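PDB 4MO9: periplasmic binding protein from Veillonella parvula, which probably binds an iron-siderophore complex or a similar solute outside the membrane and hands it to an ABC importer. Local coordinates for residues 329-332 with 338-341; 182-187 with 345-350; 264-269 with 273-278. All coordinates share one frame; numbering follows the deposited sequence.

Contacts 1 and 2 sit close together, their centres 11 Å apart, on the side of the molecule where helices 171-194, 324-334 and 344-355 meet. Contact 1 turns the chain from the second of these helices toward the third, and contact 2 ties the third to the long helix 171-194. Contact 3 lies apart, with its centre 25 Å from that of contact 1 and 23 Å from that of contact 2; nearest atoms are about 7 and 8 Å away respectively. It belongs to the loop after strand 259-263, and the side chain of its Trp267 is about 10 Å from the bound trimethylamine oxide, whose pocket is formed by Trp45, Ala48, Ser73 and Arg78, outside all three contacts.

Contact 1 of 3, residues 329-332 with 338-341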
loop_
_atom_site.group_PDB
_atom_site.type_symbol
_atom_site.label_atom_id
_atom_site.label_comp_id
_atom_site.label_asym_id
_atom_site.label_seq_id
_atom_site.Cartn_x
_atom_site.Cartn_y
_atom_site.Cartn_z
ATOM N N TYR A 329 -2.574 -1.581 12.786
ATOM C CA TYR A 329 -4.007 -1.242 12.839
ATOM C C TYR A 329 -4.884 -2.482 12.892
ATOM O O TYR A 329 -5.862 -2.531 13.638
ATOM C CB TYR A 329 -4.406 -0.397 11.628
ATOM C CG TYR A 329 -5.830 0.104 11.709
ATOM C CD1 TYR A 329 -6.822 -0.390 10.869
ATOM C CD2 TYR A 329 -6.184 1.071 12.641
ATOM C CE1 TYR A 329 -8.132 0.081 10.950
ATOM C CE2 TYR A 329 -7.491 1.547 12.732
ATOM C CZ TYR A 329 -8.458 1.047 11.887
ATOM O OH TYR A 329 -9.753 1.527 11.987
ATOM N N LEU A 330 -4.545 -3.491 12.095
ATOM C CA LEU A 330 -5.362 -4.702 12.068
ATOM C C LEU A 330 -5.256 -5.446 13.398
ATOM O O LEU A 330 -6.266 -5.847 13.963
ATOM C CB LEU A 330 -4.953 -5.613 10.910
ATOM C CG LEU A 330 -5.301 -5.127 9.506
ATOM C CD1 LEU A 330 -4.575 -5.984 8.475
ATOM C CD2 LEU A 330 -6.812 -5.171 9.281
ATOM N N ALA A 331 -4.038 -5.611 13.905
ATOM C CA ALA A 331 -3.832 -6.350 15.159
ATOM C C ALA A 331 -4.451 -5.642 16.358
ATOM O O ALA A 331 -5.068 -6.277 17.235
ATOM C CB ALA A 331 -2.347 -6.585 15.390
ATOM N N LYS A 332 -4.292 -4.323 16.400
ATOM C CA LYS A 332 -4.888 -3.512 17.467
ATOM C C LYS A 332 -6.420 -3.497 17.385
ATOM O O LYS A 332 -7.104 -3.431 18.417
ATOM C CB LYS A 332 -4.317 -2.086 17.430
ATOM C CG LYS A 332 -4.837 -1.128 18.499
ATOM C CD LYS A 332 -4.146 0.236 18.345
ATOM C CE LYS A 332 -4.474 1.204 19.473
ATOM N NZ LYS A 332 -3.741 0.913 20.738
ATOM N N GLU A 338 -4.492 -6.204 23.918
ATOM C CA GLU A 338 -3.155 -6.775 23.750
ATOM C C GLU A 338 -2.215 -5.804 23.053
ATOM O O GLU A 338 -1.008 -6.055 22.984
ATOM C CB GLU A 338 -3.198 -8.087 22.953
ATOM C CG GLU A 338 -3.766 -9.274 23.702
ATOM C CD GLU A 338 -5.277 -9.217 23.818
ATOM O OE1 GLU A 338 -5.906 -8.368 23.141
ATOM O OE2 GLU A 338 -5.839 -10.021 24.590
ATOM N N PHE A 339 -2.768 -4.703 22.542
ATOM C CA PHE A 339 -1.993 -3.749 21.752
ATOM C C PHE A 339 -2.169 -2.284 22.171
ATOM O O PHE A 339 -2.172 -1.388 21.316
ATOM C CB PHE A 339 -2.291 -3.929 20.257
ATOM C CG PHE A 339 -1.693 -5.183 19.666
ATOM C CD1 PHE A 339 -0.414 -5.172 19.142
ATOM C CD2 PHE A 339 -2.412 -6.372 19.647
ATOM C CE1 PHE A 339 0.149 -6.333 18.596
ATOM C CE2 PHE A 339 -1.870 -7.535 19.109
ATOM C CZ PHE A 339 -0.581 -7.516 18.578
ATOM N N LYS A 340 -2.275 -2.048 23.481
ATOM C CA LYS A 340 -2.406 -0.693 24.020
ATOM C C LYS A 340 -1.132 0.111 23.814
ATOM O O LYS A 340 -1.163 1.345 23.806
ATOM C CB LYS A 340 -2.754 -0.718 25.515
ATOM C CG LYS A 340 -4.009 -1.503 25.848
ATOM C CD LYS A 340 -4.499 -1.237 27.272
ATOM C CE LYS A 340 -5.162 0.134 27.386
ATOM N NZ LYS A 340 -5.998 0.269 28.623
ATOM N N ASP A 341 -0.015 -0.592 23.645
ATOM C CA ASP A 341 1.281 0.055 23.486
ATOM C C ASP A 341 1.581 0.363 22.021
ATOM O O ASP A 341 2.692 0.799 21.675
ATOM C CB ASP A 341 2.390 -0.822 24.090
ATOM C CG ASP A 341 2.483 -2.192 23.431
ATOM O OD1 ASP A 341 1.528 -2.592 22.734
ATOM O OD2 ASP A 341 3.516 -2.878 23.610
#
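Ala331 sets its methyl over one face of the Phe339 ring. The CB of Ala331 stands 3.9 Å from the centroid of the Phe339 ring and 18° off the ring normal, a CH-pi contact displaced a little toward the rim, on the side where CZ and CE2 lie. The backbone of the same alanine meets the ring too, Ala331 O approaching Phe339 CD2 to 3.6 Å. Ala331 also touches Val188, while Phe339 reaches Ile195 and Arg191, so the aromatic ring fills the angle between helix 324-334 and the end of helix 171-194. This is the corner of the TroA-like fold where the chain leaves helix 324-334 and doubles back through a short loop toward helix 344-355. One residue further on, Lys332 runs past Phe339 in the opposite direction. Its CB packs against the CB of Phe339 at 3.9 Å. CG lies anti to the backbone N (chi1 -179°), which sends the chain along Phe339, and the next two torsions are anti as well, keeping it straight as far as CE. Only the last bond bends, and this swings the amine back to the loop, where Lys332 NZ donates to Phe339 O over 2.8 Å. The amine comes in tilted 29° from the plane of that carbonyl. Lys332 NZ is also hydrogen-bonded to Val342 O, so one ammonium group holds two carbonyls of the loop and pins it to the helix that precedes it. A glycerol molecule lies beside this lysine.

Contact 2 of 3, residues 182-187 with 345-350; sequences TNRVTR and EATLKE
Thr347 turns both branches of its side chain toward Arg184. Its methyl takes the aliphatic part of the arginine, Thr347 CG2 touching Arg184 CD at 3.5 Å, while the hydroxyl lies at the edge of the guanidinium, in its plane. From there Thr347 OG1 accepts a weak hydrogen bond from Arg184 NE, 3.4 Å long and bent to 147° at the hydrogen. The arginine can come in alongside the threonine because its chain is extended from CG to NE. The hydroxyl has a further partner in Glu328 of helix 324-334, so Thr347 OG1 stands where three helices converge. Helix 171-194 is the long connecting helix that class III periplasmic binding proteins of the TroA type use to join their two lobes, and here helix 344-355 is fastened to its flank. A turn beyond the threonine, Glu350 has its CG anti to the backbone N (chi1 -170°) and continues extended, which carries the carboxylate to NH2 of the guanidinium, beside the edge that Thr347 occupies. Glu350 OE1 forms a long salt bridge of 3.4 Å with Arg184 NH2, the two flat groups standing 89° apart, nearly perpendicular. A water bridges all three residues: it accepts from Arg184 NH2 at 3.0 Å and donates to Thr347 OG1 at 2.9 Å and to Glu350 OE1 at 3.1 Å. These water bonds are shorter than the direct ones, which suggests that the solvent molecule carries much of the polar link between the helices. On its own helix the guanidinium is held by Phe180, whose carbonyl O accepts from Arg184 NH1 and whose ring makes a cation-pi contact with it.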
loop_
_atom_site.group_PDB
_atom_site.type_symbol
_atom_site.label_atom_id
_atom_site.label_comp_id
_atom_site.label_asym_id
_atom_site.label_seq_id
_atom_site.Cartn_x
_atom_site.Cartn_y
_atom_site.Cartn_z
ATOM N N THR A 182 10.773 -3.160 10.576
ATOM C CA THR A 182 10.988 -4.432 11.257
ATOM C C THR A 182 10.592 -4.376 12.730
ATOM O O THR A 182 9.961 -5.332 13.220
ATOM C CB THR A 182 12.466 -4.901 11.125
ATOM O OG1 THR A 182 12.807 -4.992 9.736
ATOM C CG2 THR A 182 12.680 -6.276 11.777
ATOM N N ASN A 183 10.971 -3.305 13.446
ATOM C CA ASN A 183 10.588 -3.155 14.857
ATOM C C ASN A 183 9.088 -3.403 15.003
ATOM O O ASN A 183 8.640 -4.099 15.915
ATOM C CB ASN A 183 10.866 -1.737 15.412
ATOM C CG ASN A 183 12.344 -1.350 15.416
ATOM O OD1 ASN A 183 13.241 -2.201 15.338
ATOM N ND2 ASN A 183 12.604 -0.038 15.510
ATOM N N ARG A 184 8.315 -2.823 14.096
ATOM C CA ARG A 184 6.858 -2.766 14.268
ATOM C C ARG A 184 6.147 -4.026 13.803
ATOM O O ARG A 184 5.261 -4.545 14.495
ATOM C CB ARG A 184 6.300 -1.531 13.561
ATOM C CG ARG A 184 6.721 -0.251 14.264
ATOM C CD ARG A 184 6.499 0.976 13.420
ATOM N NE ARG A 184 6.667 2.173 14.242
ATOM C CZ ARG A 184 7.850 2.670 14.593
ATOM N NH1 ARG A 184 8.966 2.085 14.176
ATOM N NH2 ARG A 184 7.917 3.755 15.353
ATOM N N VAL A 185 6.539 -4.537 12.643
ATOM C CA VAL A 185 5.874 -5.721 12.121
ATOM C C VAL A 185 6.191 -6.957 12.971
ATOM O O VAL A 185 5.299 -7.777 13.225
ATOM C CB VAL A 185 6.168 -5.927 10.635
ATOM C CG1 VAL A 185 5.671 -7.291 10.159
ATOM C CG2 VAL A 185 5.503 -4.818 9.837
ATOM N N THR A 186 7.431 -7.074 13.458
ATOM C CA THR A 186 7.776 -8.216 14.309
ATOM C C THR A 186 7.062 -8.192 15.651
ATOM O O THR A 186 6.687 -9.252 16.157
ATOM C CB THR A 186 9.308 -8.394 14.528
ATOM O OG1 THR A 186 9.840 -7.241 15.198
ATOM C CG2 THR A 186 10.017 -8.604 13.192
ATOM N N ARG A 187 6.883 -7.007 16.245
ATOM C CA ARG A 187 6.119 -6.898 17.488
ATOM C C ARG A 187 4.715 -7.457 17.263
ATOM O O ARG A 187 4.223 -8.266 18.060
ATOM C CB ARG A 187 6.024 -5.437 17.968
ATOM C CG ARG A 187 5.224 -5.247 19.260
ATOM C CD ARG A 187 5.075 -3.766 19.661
ATOM N NE ARG A 187 6.344 -3.179 20.098
ATOM C CZ ARG A 187 7.103 -2.377 19.350
ATOM N NH1 ARG A 187 6.729 -2.047 18.114
ATOM N NH2 ARG A 187 8.247 -1.905 19.845
ATOM N N GLU A 345 -1.781 5.169 13.911
ATOM C CA GLU A 345 -1.754 6.498 13.308
ATOM C C GLU A 345 -0.414 7.191 13.572
ATOM O O GLU A 345 0.150 7.834 12.687
ATOM C CB GLU A 345 -2.916 7.381 13.794
ATOM C CG GLU A 345 -3.179 8.523 12.816
ATOM C CD GLU A 345 -4.048 9.627 13.369
ATOM O OE1 GLU A 345 -4.761 9.399 14.375
ATOM O OE2 GLU A 345 -4.014 10.731 12.779
ATOM N N ALA A 346 0.094 7.059 14.791
ATOM C CA ALA A 346 1.385 7.644 15.136
ATOM C C ALA A 346 2.507 7.012 14.311
ATOM O O ALA A 346 3.468 7.696 13.928
ATOM C CB ALA A 346 1.648 7.490 16.620
ATOM N N THR A 347 2.394 5.715 14.024
ATOM C CA THR A 347 3.389 5.040 13.173
ATOM C C THR A 347 3.438 5.632 11.764
ATOM O O THR A 347 4.522 5.897 11.234
ATOM C CB THR A 347 3.095 3.538 13.069
ATOM O OG1 THR A 347 3.341 2.924 14.346
ATOM C CG2 THR A 347 3.974 2.894 12.000
ATOM N N LEU A 348 2.270 5.839 11.151
ATOM C CA LEU A 348 2.226 6.429 9.815
ATOM C C LEU A 348 2.782 7.853 9.846
ATOM O O LEU A 348 3.655 8.203 9.037
ATOM C CB LEU A 348 0.799 6.409 9.240
ATOM C CG LEU A 348 0.640 6.859 7.781
ATOM C CD1 LEU A 348 1.464 5.979 6.826
ATOM C CD2 LEU A 348 -0.820 6.881 7.361
ATOM N N LYS A 349 2.286 8.663 10.779
ATOM C CA LYS A 349 2.770 10.039 10.949
ATOM C C LYS A 349 4.292 10.077 11.156
ATOM O O LYS A 349 5.000 10.905 10.567
ATOM C CB LYS A 349 2.048 10.721 12.127
ATOM C CG LYS A 349 2.576 12.115 12.426
ATOM C CD LYS A 349 1.864 12.780 13.593
ATOM C CE LYS A 349 2.563 14.081 13.942
ATOM N NZ LYS A 349 2.665 14.975 12.757
ATOM N N GLU A 350 4.794 9.167 11.982
ATOM C CA GLU A 350 6.220 9.131 12.271
ATOM C C GLU A 350 7.028 8.741 11.031
ATOM O O GLU A 350 8.127 9.271 10.813
ATOM C CB GLU A 350 6.504 8.182 13.433
ATOM C CG GLU A 350 7.924 8.255 13.967
ATOM C CD GLU A 350 8.114 7.415 15.214
ATOM O OE1 GLU A 350 7.095 6.986 15.811
ATOM O OE2 GLU A 350 9.285 7.187 15.593
HETATM O O HOH W 1 5.117 4.594 15.906
#

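Contact 3 of 3, residues 264-269 with 273-278; sequences GSYWPK and SMRLGF
Ser265 O draws several groups of the facing segment toward it. Leu276 N donates to Ser265 O in a weak 3.3 Å hydrogen bond, Arg275 CA offers a C-H contact, and a water stands 2.7 Å from the same Ser265 O. That water also accepts from Trp267 N and from Arg275 NE and donates to Ser273 OG, filling the bend between the segments. In the other direction Ser265 N donates to Met274 O at 3.1 Å. Gly264 leaves room here, since a beta carbon would run into Leu276 CG and Met274 CG (a selenomethionine). Two bends (chi2 67°, chi3 71°) fold Arg275 back so that its guanidinium face meets the edge of Tyr266: Tyr266 CD1 lies 3.8 Å from Arg275 CZ, with the planes 68° apart. Arg275 NH2 also donates to a second water, at 2.9 Å, which bridges to Trp267 O, and Arg275 NH1 binds Glu279 O. Shortened to an alanine, this position would probably take the NH1 bond from Glu279 O and one donor from each water, and uncover the edge of Tyr266. At its other end Tyr266 OH is hydrogen-bonded to Lys83 of helix 79-88. The whole is a folded loop joining strand 259-263 of the mixed sheet to helix 282-295, consistent with a loop at the cleft between the lobes.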
loop_
_atom_site.group_PDB
_atom_site.type_symbol
_atom_site.label_atom_id
_atom_site.label_comp_id
_atom_site.label_asym_id
_atom_site.label_seq_id
_atom_site.Cartn_x
_atom_site.Cartn_y
_atom_site.Cartn_z
ATOM N N GLY A 264 -11.294 2.678 2.755
ATOM C CA GLY A 264 -11.528 3.973 2.146
ATOM C C GLY A 264 -10.347 4.456 1.323
ATOM O O GLY A 264 -9.223 3.962 1.472
ATOM N N SER A 265 -10.608 5.410 0.430
ATOM C CA SER A 265 -9.553 5.970 -0.407
ATOM C C SER A 265 -10.081 7.212 -1.094
ATOM O O SER A 265 -11.135 7.735 -0.722
ATOM C CB SER A 265 -9.099 4.960 -1.460
ATOM O OG SER A 265 -7.850 5.358 -2.028
ATOM N N TYR A 266 -9.352 7.677 -2.102
ATOM C CA TYR A 266 -9.783 8.838 -2.871
ATOM C C TYR A 266 -10.466 8.370 -4.156
ATOM O O TYR A 266 -9.790 7.994 -5.123
ATOM C CB TYR A 266 -8.582 9.748 -3.181
ATOM C CG TYR A 266 -8.958 11.022 -3.907
ATOM C CD1 TYR A 266 -9.702 12.006 -3.271
ATOM C CD2 TYR A 266 -8.572 11.237 -5.226
ATOM C CE1 TYR A 266 -10.059 13.180 -3.928
ATOM C CE2 TYR A 266 -8.925 12.411 -5.897
ATOM C CZ TYR A 266 -9.665 13.376 -5.236
ATOM O OH TYR A 266 -10.022 14.541 -5.879
ATOM N N TRP A 267 -11.801 8.372 -4.145
ATOM C CA TRP A 267 -12.610 7.953 -5.295
ATOM C C TRP A 267 -13.631 9.037 -5.636
ATOM O O TRP A 267 -14.832 8.861 -5.390
ATOM C CB TRP A 267 -13.347 6.631 -5.003
ATOM C CG TRP A 267 -12.453 5.422 -4.865
ATOM C CD1 TRP A 267 -11.606 4.915 -5.807
ATOM C CD2 TRP A 267 -12.342 4.560 -3.720
ATOM N NE1 TRP A 267 -10.957 3.797 -5.314
ATOM C CE2 TRP A 267 -11.398 3.558 -4.038
ATOM C CE3 TRP A 267 -12.951 4.544 -2.455
ATOM C CZ2 TRP A 267 -11.043 2.547 -3.132
ATOM C CZ3 TRP A 267 -12.601 3.546 -1.558
ATOM C CH2 TRP A 267 -11.654 2.558 -1.901
ATOM N N PRO A 268 -13.163 10.153 -6.230
ATOM C CA PRO A 268 -14.015 11.331 -6.458
ATOM C C PRO A 268 -15.173 11.090 -7.424
ATOM O O PRO A 268 -16.127 11.871 -7.421
ATOM C CB PRO A 268 -13.046 12.364 -7.042
ATOM C CG PRO A 268 -11.935 11.549 -7.655
ATOM C CD PRO A 268 -11.804 10.332 -6.778
ATOM N N LYS A 269 -15.092 10.039 -8.239
ATOM C CA LYS A 269 -16.188 9.718 -9.155
ATOM C C LYS A 269 -17.285 8.918 -8.459
ATOM O O LYS A 269 -18.333 8.650 -9.042
ATOM C CB LYS A 269 -15.676 8.929 -10.359
ATOM C CG LYS A 269 -14.801 9.721 -11.314
ATOM C CD LYS A 269 -14.543 8.906 -12.570
ATOM C CE LYS A 269 -13.267 9.333 -13.269
ATOM N NZ LYS A 269 -12.884 8.336 -14.307
ATOM N N SER A 273 -18.620 6.815 -1.876
ATOM C CA SER A 273 -17.558 5.886 -1.504
ATOM C C SER A 273 -16.944 6.303 -0.162
ATOM O O SER A 273 -16.972 7.488 0.204
ATOM C CB SER A 273 -16.485 5.786 -2.598
ATOM O OG SER A 273 -15.817 7.021 -2.830
HETATM N N MSE A 274 -16.431 5.337 0.591
HETATM C CA MSE A 274 -15.722 5.656 1.824
HETATM C C MSE A 274 -14.491 6.489 1.494
HETATM O O MSE A 274 -13.653 6.069 0.690
HETATM C CB MSE A 274 -15.283 4.381 2.530
HETATM C CG MSE A 274 -14.542 4.640 3.825
HETATM SE SE MSE A 274 -15.676 5.642 5.057
HETATM C CE MSE A 274 -14.204 6.168 6.246
ATOM N N ARG A 275 -14.385 7.659 2.124
ATOM C CA ARG A 275 -13.309 8.609 1.845
ATOM C C ARG A 275 -12.247 8.644 2.950
ATOM O O ARG A 275 -12.551 8.923 4.118
ATOM C CB ARG A 275 -13.882 10.020 1.630
ATOM C CG ARG A 275 -12.831 11.110 1.419
ATOM C CD ARG A 275 -12.063 10.943 0.091
ATOM N NE ARG A 275 -12.911 11.257 -1.059
ATOM C CZ ARG A 275 -13.056 12.481 -1.562
ATOM N NH1 ARG A 275 -12.405 13.504 -1.016
ATOM N NH2 ARG A 275 -13.861 12.691 -2.602
ATOM N N LEU A 276 -11.009 8.359 2.557
ATOM C CA LEU A 276 -9.837 8.504 3.419
ATOM C C LEU A 276 -8.720 9.129 2.591
ATOM O O LEU A 276 -8.853 9.233 1.364
ATOM C CB LEU A 276 -9.391 7.145 3.965
ATOM C CG LEU A 276 -10.347 6.500 4.984
ATOM C CD1 LEU A 276 -9.784 5.143 5.439
ATOM C CD2 LEU A 276 -10.543 7.421 6.162
ATOM N N GLY A 277 -7.636 9.549 3.251
ATOM C CA GLY A 277 -6.489 10.127 2.558
ATOM C C GLY A 277 -6.323 11.616 2.831
ATOM O O GLY A 277 -6.807 12.129 3.848
ATOM N N PHE A 278 -5.654 12.320 1.917
ATOM C CA PHE A 278 -5.360 13.744 2.109
ATOM C C PHE A 278 -6.574 14.645 1.962
ATOM O O PHE A 278 -6.584 15.762 2.493
ATOM C CB PHE A 278 -4.259 14.198 1.145
ATOM C CG PHE A 278 -2.914 13.612 1.464
ATOM C CD1 PHE A 278 -2.149 14.128 2.510
ATOM C CD2 PHE A 278 -2.419 12.539 0.734
ATOM C CE1 PHE A 278 -0.905 13.585 2.814
ATOM C CE2 PHE A 278 -1.176 11.989 1.029
ATOM C CZ PHE A 278 -0.417 12.514 2.073
HETATM O O HOH W 2 -13.537 8.357 -1.826
HETATM O O HOH W 3 -15.707 10.551 -3.395
#